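Local coordinates for F5/8 type C domain protein (PDB 4ZRX) that probably hydrolyses alpha-L-fucosyl linkages of glycans, as a putative alpha-L-fucosidase that also carries an F5/8 type C domain of the kind that often binds sugars, at residues E78-T83 against G335-A340; P293-H298 against L326-P331. One frame throughout, in Å; residues are numbered along the deposited sequence.

Coming from the N terminus, the chain first lays down helix 77-86, which holds residues 78-83; their partner comes some 250 residues later. It then runs through most of the parallel strands of the barrel to strand 279-290, and the loop after it supplies 293-298. Helix 308-316 and strand 324-328 follow; 326-331 returns to 293-298, and interaction 2 closes a short loop. A few residues on, 335-340 reaches helix 77-86 and closes the long loop of interaction 1, so the smaller loop lies wholly within the larger. The two meet directly: Pro-331 packs against Trp-80, and Ile-329 against Ile-337, tying the last barrel strand and its following loop to both an early helix and the preceding strand's loop.

Interaction 1 (E78-T83 against G335-A340); sequences EQWVRT and GLIHEA
With CG anti to the backbone N (chi1 -176°) and a bend at chi2 (-104°), Gln-79 turns its amide toward the backbone of Ile-337, while Trp-80, its CG beside the backbone N (chi1 -49°), directs the indole N-H toward Gly-335. The glutamine amide uses both its ends on one residue. Its OE1 accepts from Ile-337 N at 2.9 Å, in the carbonyl plane on a lone pair, and its NE2 gives a nearly straight bond of 3.0 Å to Ile-337 O, which lies in the amide plane. Two bonds to a single residue fix the rotation of the amide. The side chain of Leu-336 crosses it at about a right angle, bringing CD2 to 3.9 Å from Gln-79 OE1.

This is a helix-to-loop join in the TIM-barrel part of the fucosidase: helix 77-86 grips the loop that leads from the last barrel strand, 324-328, into helix 339-356. His-338 is the N-cap of that helix, its ND1 accepting from Ala-340 N.

Trp-80 adds a third bond, NE1 to Gly-335 O at 2.8 Å, with the indole N-H arriving from above the carbonyl plane rather than on a lone pair. Beside these bonds the contact is apolar. Ile-337 CD1 rests 3.7 Å from Trp-80 CA, and Thr-83 CG2 meets the same methyl tip to tip. Thr-83 OG1 bonds back to Gln-79 O, which also takes Thr-83 N from the opposite face. The indole also packs edge-to-face with Phe-50.

Interaction 2 (P293-H298 against L326-P331); sequences PGWFYH and LLNIPP
Asn-328 and Trp-295 make the close-packed half of this contact. Asn-328 CG stands anti to the backbone N (chi1 172°), which carries the amide over to the backbone of Trp-295: ND2 donates to Trp-295 O at 2.8 Å, in the carbonyl plane and on a lone pair, though the hydrogen bond is bent (N-H...O 143°). The amide and indole planes are 61° apart, and Asn-328 CB sits at the edge of the ring, 3.5 Å from Trp-295 CE3. The same Trp-295 O has Pro-330 CB only 3.3 Å away.

Both segments lie at the C-terminal ends of neighbouring parallel strands of the TIM barrel, 279-290 and 324-328, and 293-298 is the loop leaving the first of them. Asn-328 is gripped further: its OD1 accepts a hydrogen bond from His-49 ND1, and its ND2 is bonded to Ser-290 OG. Trp-295 stacks on His-49 and sends its NE1 to Glu-230. A leucine in place of Asn-328 would probably leave Trp-295 O and His-49 without their amide partner, and the loop less firmly pinned to the strand.

Toward Tyr-297 the direct packing gives way to a join made partly through water. Pro-330 CB lies 4.0 Å from Tyr-297 CB, while a single water spans the backbones, accepting from Tyr-297 N at 3.0 Å and donating to Pro-331 O at 2.7 Å. Tyr-297 CB lies 3.3 Å from Pro-331 O, and from there the ring leads away; the side chain also touches Arg-292 and Asp-332.

Interaction 1 (E78-T83 against G335-A340)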
loop_
_atom_site.group_PDB
_atom_site.type_symbol
_atom_site.label_atom_id
_atom_site.label_comp_id
_atom_site.label_asym_id
_atom_site.label_seq_id
_atom_site.Cartn_x
_atom_site.Cartn_y
_atom_site.Cartn_z
ATOM N N GLU A 78 21.466 4.771 -11.308
ATOM C CA GLU A 78 21.181 3.849 -12.421
ATOM C C GLU A 78 20.715 2.491 -11.885
ATOM O O GLU A 78 19.837 1.871 -12.457
ATOM C CB GLU A 78 22.331 3.616 -13.409
ATOM C CG GLU A 78 22.803 4.836 -14.143
ATOM C CD GLU A 78 23.784 4.503 -15.322
ATOM O OE1 GLU A 78 23.951 3.318 -15.623
ATOM O OE2 GLU A 78 24.332 5.435 -15.922
ATOM N N GLN A 79 21.304 2.044 -10.769
ATOM C CA GLN A 79 20.899 0.790 -10.143
ATOM C C GLN A 79 19.474 0.885 -9.641
ATOM O O GLN A 79 18.671 -0.032 -9.803
ATOM C CB GLN A 79 21.863 0.399 -9.043
ATOM C CG GLN A 79 21.569 -0.936 -8.390
ATOM C CD GLN A 79 20.917 -0.874 -6.985
ATOM O OE1 GLN A 79 20.389 0.144 -6.535
ATOM N NE2 GLN A 79 20.985 -2.001 -6.292
ATOM N N TRP A 80 19.133 2.038 -9.067
ATOM C CA TRP A 80 17.759 2.261 -8.652
ATOM C C TRP A 80 16.784 2.154 -9.847
ATOM O O TRP A 80 15.784 1.454 -9.793
ATOM C CB TRP A 80 17.525 3.623 -7.982
ATOM C CG TRP A 80 18.439 4.033 -6.901
ATOM C CD1 TRP A 80 19.391 3.289 -6.291
ATOM C CD2 TRP A 80 18.496 5.316 -6.304
ATOM N NE1 TRP A 80 20.031 4.046 -5.327
ATOM C CE2 TRP A 80 19.512 5.301 -5.354
ATOM C CE3 TRP A 80 17.766 6.505 -6.480
ATOM C CZ2 TRP A 80 19.848 6.408 -4.591
ATOM C CZ3 TRP A 80 18.130 7.595 -5.723
ATOM C CH2 TRP A 80 19.151 7.532 -4.789
ATOM N N VAL A 81 17.040 2.946 -10.884
ATOM C CA VAL A 81 16.090 3.076 -11.956
ATOM C C VAL A 81 16.042 1.815 -12.784
ATOM O O VAL A 81 14.950 1.393 -13.211
ATOM C CB VAL A 81 16.342 4.312 -12.820
ATOM C CG1 VAL A 81 15.373 4.350 -13.962
ATOM C CG2 VAL A 81 16.219 5.599 -11.998
ATOM N N ARG A 82 17.175 1.170 -13.009
ATOM C CA ARG A 82 17.172 -0.093 -13.772
ATOM C C ARG A 82 16.306 -1.148 -13.030
ATOM O O ARG A 82 15.470 -1.847 -13.619
ATOM C CB ARG A 82 18.580 -0.643 -13.953
ATOM C CG ARG A 82 18.664 -1.963 -14.768
ATOM C CD ARG A 82 20.118 -2.498 -14.945
ATOM N NE ARG A 82 20.813 -2.730 -13.684
ATOM C CZ ARG A 82 21.745 -1.936 -13.136
ATOM N NH1 ARG A 82 22.139 -0.778 -13.678
ATOM N NH2 ARG A 82 22.282 -2.292 -11.973
ATOM N N THR A 83 16.531 -1.244 -11.724
ATOM C CA THR A 83 15.793 -2.170 -10.888
ATOM C C THR A 83 14.286 -1.891 -11.000
ATOM O O THR A 83 13.490 -2.811 -11.234
ATOM C CB THR A 83 16.224 -2.035 -9.463
ATOM O OG1 THR A 83 17.589 -2.456 -9.348
ATOM C CG2 THR A 83 15.371 -2.893 -8.525
ATOM N N GLY A 335 23.725 3.984 -0.766
ATOM C CA GLY A 335 23.030 4.578 -1.910
ATOM C C GLY A 335 22.585 3.589 -2.984
ATOM O O GLY A 335 22.585 3.908 -4.173
ATOM N N LEU A 336 22.149 2.416 -2.549
ATOM C CA LEU A 336 21.707 1.330 -3.424
ATOM C C LEU A 336 20.384 0.784 -2.898
ATOM O O LEU A 336 20.110 0.818 -1.695
ATOM C CB LEU A 336 22.728 0.189 -3.355
ATOM C CG LEU A 336 24.122 0.475 -3.924
ATOM C CD1 LEU A 336 25.022 -0.760 -3.658
ATOM C CD2 LEU A 336 24.018 0.764 -5.356
ATOM N N ILE A 337 19.557 0.278 -3.807
ATOM C CA ILE A 337 18.422 -0.569 -3.381
ATOM C C ILE A 337 19.013 -1.871 -2.889
ATOM O O ILE A 337 19.872 -2.449 -3.541
ATOM C CB ILE A 337 17.410 -0.790 -4.519
ATOM C CG1 ILE A 337 16.775 0.563 -4.889
ATOM C CG2 ILE A 337 16.306 -1.743 -4.043
ATOM C CD1 ILE A 337 15.760 0.474 -6.117
ATOM N N HIS A 338 18.597 -2.284 -1.719
ATOM C CA HIS A 338 19.146 -3.470 -1.032
ATOM C C HIS A 338 18.743 -4.765 -1.732
ATOM O O HIS A 338 17.720 -4.860 -2.391
ATOM C CB HIS A 338 18.640 -3.472 0.392
ATOM C CG HIS A 338 19.269 -4.487 1.278
ATOM N ND1 HIS A 338 18.746 -5.741 1.425
ATOM C CD2 HIS A 338 20.325 -4.419 2.122
ATOM C CE1 HIS A 338 19.483 -6.438 2.279
ATOM N NE2 HIS A 338 20.447 -5.658 2.716
ATOM N N GLU A 339 19.598 -5.761 -1.629
ATOM C CA GLU A 339 19.436 -7.036 -2.305
ATOM C C GLU A 339 18.111 -7.718 -2.037
ATOM O O GLU A 339 17.515 -8.360 -2.941
ATOM C CB GLU A 339 20.530 -7.964 -1.782
ATOM C CG GLU A 339 21.986 -7.607 -2.292
ATOM C CD GLU A 339 22.733 -6.486 -1.476
ATOM O OE1 GLU A 339 22.219 -5.936 -0.471
ATOM O OE2 GLU A 339 23.907 -6.186 -1.853
ATOM N N ALA A 340 17.681 -7.664 -0.770
ATOM C CA ALA A 340 16.426 -8.276 -0.369
ATOM C C ALA A 340 15.248 -7.640 -1.144
ATOM O O ALA A 340 14.399 -8.360 -1.648
ATOM C CB ALA A 340 16.166 -8.165 1.164
#

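Interaction 2 (P293-H298 against L326-P331)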
loop_
_atom_site.group_PDB
_atom_site.type_symbol
_atom_site.label_atom_id
_atom_site.label_comp_id
_atom_site.label_asym_id
_atom_site.label_seq_id
_atom_site.Cartn_x
_atom_site.Cartn_y
_atom_site.Cartn_z
ATOM N N PRO A 293 8.616 -1.913 6.829
ATOM C CA PRO A 293 7.733 -1.256 7.818
ATOM C C PRO A 293 7.880 0.277 7.831
ATOM O O PRO A 293 6.873 0.980 7.904
ATOM C CB PRO A 293 8.190 -1.857 9.137
ATOM C CG PRO A 293 8.639 -3.203 8.768
ATOM C CD PRO A 293 9.349 -3.032 7.441
ATOM N N GLY A 294 9.110 0.767 7.739
ATOM C CA GLY A 294 9.390 2.187 7.680
ATOM C C GLY A 294 9.544 2.670 6.214
ATOM O O GLY A 294 9.645 1.866 5.302
ATOM N N TRP A 295 9.473 3.973 6.019
ATOM C CA TRP A 295 9.722 4.601 4.743
ATOM C C TRP A 295 11.177 4.706 4.406
ATOM O O TRP A 295 11.568 4.570 3.242
ATOM C CB TRP A 295 9.049 5.988 4.692
ATOM C CG TRP A 295 7.551 5.955 4.859
ATOM C CD1 TRP A 295 6.839 6.245 5.991
ATOM C CD2 TRP A 295 6.615 5.644 3.847
ATOM N NE1 TRP A 295 5.486 6.101 5.741
ATOM C CE2 TRP A 295 5.331 5.717 4.424
ATOM C CE3 TRP A 295 6.730 5.345 2.508
ATOM C CZ2 TRP A 295 4.157 5.513 3.663
ATOM C CZ3 TRP A 295 5.595 5.082 1.779
ATOM C CH2 TRP A 295 4.313 5.198 2.348
ATOM N N PHE A 296 12.007 5.080 5.383
ATOM C CA PHE A 296 13.425 5.173 5.143
ATOM C C PHE A 296 14.073 3.827 5.386
ATOM O O PHE A 296 13.457 2.923 5.964
ATOM C CB PHE A 296 14.067 6.269 5.984
ATOM C CG PHE A 296 13.754 7.645 5.479
ATOM C CD1 PHE A 296 12.604 8.290 5.877
ATOM C CD2 PHE A 296 14.555 8.259 4.541
ATOM C CE1 PHE A 296 12.290 9.565 5.388
ATOM C CE2 PHE A 296 14.237 9.499 4.049
ATOM C CZ PHE A 296 13.127 10.149 4.459
ATOM N N TYR A 297 15.272 3.674 4.851
ATOM C CA TYR A 297 16.012 2.423 4.970
ATOM C C TYR A 297 16.483 2.187 6.418
ATOM O O TYR A 297 17.139 3.066 7.023
ATOM C CB TYR A 297 17.195 2.404 4.047
ATOM C CG TYR A 297 17.943 1.132 4.221
ATOM C CD1 TYR A 297 17.572 -0.040 3.530
ATOM C CD2 TYR A 297 18.995 1.081 5.113
ATOM C CE1 TYR A 297 18.238 -1.234 3.759
ATOM C CE2 TYR A 297 19.727 -0.115 5.330
ATOM C CZ TYR A 297 19.327 -1.265 4.658
ATOM O OH TYR A 297 20.007 -2.463 4.856
ATOM N N HIS A 298 16.182 1.000 6.947
ATOM C CA HIS A 298 16.761 0.569 8.225
ATOM C C HIS A 298 17.292 -0.811 8.023
ATOM O O HIS A 298 16.558 -1.682 7.585
ATOM C CB HIS A 298 15.696 0.507 9.298
ATOM C CG HIS A 298 14.988 1.791 9.460
ATOM N ND1 HIS A 298 15.535 2.859 10.134
ATOM C CD2 HIS A 298 13.806 2.213 8.960
ATOM C CE1 HIS A 298 14.709 3.894 10.033
ATOM N NE2 HIS A 298 13.657 3.528 9.324
ATOM N N LEU A 326 1.550 3.541 -5.248
ATOM C CA LEU A 326 2.840 4.190 -5.114
ATOM C C LEU A 326 3.593 3.454 -4.013
ATOM O O LEU A 326 3.285 3.619 -2.802
ATOM C CB LEU A 326 2.653 5.654 -4.742
ATOM C CG LEU A 326 3.857 6.461 -4.295
ATOM C CD1 LEU A 326 4.901 6.435 -5.417
ATOM C CD2 LEU A 326 3.347 7.899 -3.999
ATOM N N LEU A 327 4.489 2.584 -4.427
ATOM C CA LEU A 327 5.217 1.661 -3.514
ATOM C C LEU A 327 6.600 2.215 -3.251
ATOM O O LEU A 327 7.365 2.465 -4.180
ATOM C CB LEU A 327 5.314 0.305 -4.119
ATOM C CG LEU A 327 6.037 -0.765 -3.300
ATOM C CD1 LEU A 327 5.297 -1.050 -2.041
ATOM C CD2 LEU A 327 6.231 -2.091 -4.097
ATOM N N ASN A 328 6.948 2.367 -1.978
ATOM C CA ASN A 328 8.241 2.912 -1.606
ATOM C C ASN A 328 9.286 1.847 -1.435
ATOM O O ASN A 328 9.038 0.868 -0.732
ATOM C CB ASN A 328 8.115 3.649 -0.271
ATOM C CG ASN A 328 9.453 4.090 0.277
ATOM O OD1 ASN A 328 10.098 5.049 -0.229
ATOM N ND2 ASN A 328 9.913 3.394 1.355
ATOM N N ILE A 329 10.448 2.110 -2.002
ATOM C CA ILE A 329 11.611 1.224 -1.836
ATOM C C ILE A 329 12.776 2.144 -1.470
ATOM O O ILE A 329 13.195 2.989 -2.297
ATOM C CB ILE A 329 11.953 0.426 -3.145
ATOM C CG1 ILE A 329 10.744 -0.447 -3.558
ATOM C CG2 ILE A 329 13.184 -0.430 -2.901
ATOM C CD1 ILE A 329 9.909 0.182 -4.548
ATOM N N PRO A 330 13.285 2.006 -0.255
ATOM C CA PRO A 330 14.265 3.018 0.197
ATOM C C PRO A 330 15.701 2.635 -0.078
ATOM O O PRO A 330 16.137 1.615 0.438
ATOM C CB PRO A 330 14.060 3.045 1.682
ATOM C CG PRO A 330 13.567 1.659 2.025
ATOM C CD PRO A 330 12.839 1.136 0.840
ATOM N N PRO A 331 16.469 3.464 -0.783
ATOM C CA PRO A 331 17.897 3.185 -0.922
ATOM C C PRO A 331 18.601 3.239 0.428
ATOM O O PRO A 331 18.219 3.995 1.320
ATOM C CB PRO A 331 18.384 4.273 -1.865
ATOM C CG PRO A 331 17.166 4.669 -2.648
ATOM C CD PRO A 331 16.041 4.610 -1.613
HETATM O O HOH W 1 16.463 5.469 2.746
#